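Local coordinates for peptidase, M20/M25/M40 family (Staphylococcus aureus, PDB 4EWT), which probably hydrolyses amide bonds, as an amidohydrolase of the M20/M25/M40 peptidase family with two manganese ions bound, at residues L113-A116 with E117-E121. Numbering follows the deposited sequence.
Sequences LVLA and ETLAE
The backbone N-H groups of E117, T118, L119 and A120 bond to the carbonyls of L113, V114, L115 and A116, the i to i+4 pattern of the last turns of the alpha-helix 105-120, with L119 N lying 2.8 Å from L115 O. The helix begins at H105, a ligand of one manganese ion; this contact lies at its other end, packed among helices 2-11, 13-25 and 34-43. V114 O is gripped twice: T118 N reaches it at 3.1 Å with a bent N-H...O angle of 151°, and T118 OG1 at 2.7 Å from the opposite face of the carbonyl plane. With OG1 beside its own backbone N (chi1 -54°), the hydroxyl turns back along the helix to V114 O, which gives the buried oxygen a partner inside the helix. OG1 is also bonded to K12, while helix 2-11 packs against the T118 side chain through L5, T8 and L9. E117 uses its extended chain differently: CG stands anti to the backbone N (chi1 170°), and the carboxylate forms salt bridges with K12, K15 and K47, which probably stabilise its negative charge. Its CB stays against the helix, 3.6 Å from L113 O. L113 and V114 are buried hydrocarbon, the former against I19, I40 and F43, the latter against M16 and I19; A116, reduced to a methyl, fits close to Y44. E121 N bonds to T118 O, three residues back. On another face, L115 and L119 form an i to i+4 apolar pair whose branches cross at an angle, L115 CD1 resting 3.9 Å from L119 CG.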
ATOM      1  N   LEU A 113      44.820 -25.063  14.352  1.00 27.76           N
ATOM      2  CA  LEU A 113      46.226 -24.981  14.753  1.00 27.98           C
ATOM      3  C   LEU A 113      46.737 -26.340  15.224  1.00 27.99           C
ATOM      4  O   LEU A 113      47.822 -26.772  14.823  1.00 28.38           O
ATOM      5  CB  LEU A 113      46.450 -23.913  15.838  1.00 29.12           C
ATOM      6  CG  LEU A 113      46.312 -22.427  15.489  1.00 28.91           C
ATOM      7  CD1 LEU A 113      46.362 -21.625  16.770  1.00 30.45           C
ATOM      8  CD2 LEU A 113      47.380 -21.932  14.506  1.00 28.37           C
ATOM      9  N   VAL A 114      45.946 -27.021  16.045  1.00 27.52           N
ATOM     10  CA  VAL A 114      46.331 -28.325  16.583  1.00 28.21           C
ATOM     11  C   VAL A 114      46.264 -29.436  15.520  1.00 28.01           C
ATOM     12  O   VAL A 114      47.089 -30.353  15.516  1.00 29.40           O
ATOM     13  CB  VAL A 114      45.506 -28.681  17.856  1.00 29.31           C
ATOM     14  CG1 VAL A 114      45.869 -30.067  18.382  1.00 28.80           C
ATOM     15  CG2 VAL A 114      45.729 -27.633  18.938  1.00 28.60           C
ATOM     16  N   LEU A 115      45.302 -29.346  14.610  1.00 27.20           N
ATOM     17  CA  LEU A 115      45.243 -30.287  13.502  1.00 26.95           C
ATOM     18  C   LEU A 115      46.440 -30.115  12.567  1.00 26.71           C
ATOM     19  O   LEU A 115      46.999 -31.099  12.090  1.00 27.32           O
ATOM     20  CB  LEU A 115      43.943 -30.135  12.724  1.00 26.49           C
ATOM     21  CG  LEU A 115      43.833 -30.937  11.415  1.00 26.17           C
ATOM     22  CD1 LEU A 115      43.905 -32.435  11.660  1.00 26.59           C
ATOM     23  CD2 LEU A 115      42.543 -30.580  10.695  1.00 24.89           C
ATOM     24  N   ALA A 116      46.813 -28.865  12.299  1.00 26.36           N
ATOM     25  CA  ALA A 116      47.912 -28.574  11.384  1.00 26.84           C
ATOM     26  C   ALA A 116      49.241 -29.105  11.924  1.00 27.95           C
ATOM     27  O   ALA A 116      50.006 -29.736  11.190  1.00 28.70           O
ATOM     28  CB  ALA A 116      47.996 -27.085  11.105  1.00 26.20           C
ATOM     29  N   GLU A 117      49.489 -28.854  13.208  1.00 28.49           N
ATOM     30  CA  GLU A 117      50.628 -29.419  13.936  1.00 29.86           C
ATOM     31  C   GLU A 117      50.661 -30.935  13.783  1.00 30.10           C
ATOM     32  O   GLU A 117      51.714 -31.523  13.489  1.00 30.27           O
ATOM     33  CB  GLU A 117      50.537 -29.039  15.419  1.00 30.46           C
ATOM     34  CG  GLU A 117      51.540 -29.769  16.328  1.00 34.04           C
ATOM     35  CD  GLU A 117      51.333 -29.452  17.802  1.00 38.46           C
ATOM     36  OE1 GLU A 117      51.277 -30.393  18.618  1.00 41.80           O
ATOM     37  OE2 GLU A 117      51.218 -28.262  18.147  1.00 40.33           O
ATOM     38  N   THR A 118      49.494 -31.553  13.965  1.00 29.90           N
ATOM     39  CA  THR A 118      49.358 -33.006  13.888  1.00 31.01           C
ATOM     40  C   THR A 118      49.616 -33.538  12.478  1.00 30.97           C
ATOM     41  O   THR A 118      50.377 -34.483  12.315  1.00 32.23           O
ATOM     42  CB  THR A 118      47.984 -33.467  14.391  1.00 31.42           C
ATOM     43  OG1 THR A 118      47.766 -32.945  15.707  1.00 32.78           O
ATOM     44  CG2 THR A 118      47.912 -34.982  14.440  1.00 33.26           C
ATOM     45  N   LEU A 119      49.009 -32.921  11.465  1.00 30.02           N
ATOM     46  CA  LEU A 119      49.248 -33.326  10.076  1.00 30.35           C
ATOM     47  C   LEU A 119      50.716 -33.155   9.688  1.00 31.14           C
ATOM     48  O   LEU A 119      51.235 -33.919   8.877  1.00 31.99           O
ATOM     49  CB  LEU A 119      48.341 -32.560   9.096  1.00 29.40           C
ATOM     50  CG  LEU A 119      46.828 -32.832   9.134  1.00 29.39           C
ATOM     51  CD1 LEU A 119      46.072 -31.867   8.233  1.00 27.72           C
ATOM     52  CD2 LEU A 119      46.504 -34.289   8.750  1.00 29.94           C
ATOM     53  N   ALA A 120      51.382 -32.164  10.285  1.00 31.29           N
ATOM     54  CA  ALA A 120      52.803 -31.902  10.037  1.00 32.52           C
ATOM     55  C   ALA A 120      53.734 -33.017  10.531  1.00 34.36           C
ATOM     56  O   ALA A 120      54.846 -33.175  10.011  1.00 35.07           O
ATOM     57  CB  ALA A 120      53.217 -30.567  10.645  1.00 32.47           C
ATOM     58  N   GLU A 121      53.290 -33.774  11.530  1.00 34.86           N
ATOM     59  CA  GLU A 121      54.087 -34.884  12.043  1.00 37.22           C
ATOM     60  C   GLU A 121      53.729 -36.204  11.357  1.00 38.32           C
ATOM     61  O   GLU A 121      54.261 -37.259  11.702  1.00 39.25           O
ATOM     62  CB  GLU A 121      54.027 -34.952  13.583  1.00 37.79           C
ATOM     63  CG  GLU A 121      52.691 -35.297  14.188  1.00 39.89           C
ATOM     64  CD  GLU A 121      52.490 -34.698  15.575  1.00 43.16           C
ATOM     65  OE1 GLU A 121      51.567 -35.152  16.289  1.00 45.63           O
ATOM     66  OE2 GLU A 121      53.231 -33.761  15.955  1.00 44.33           O
TER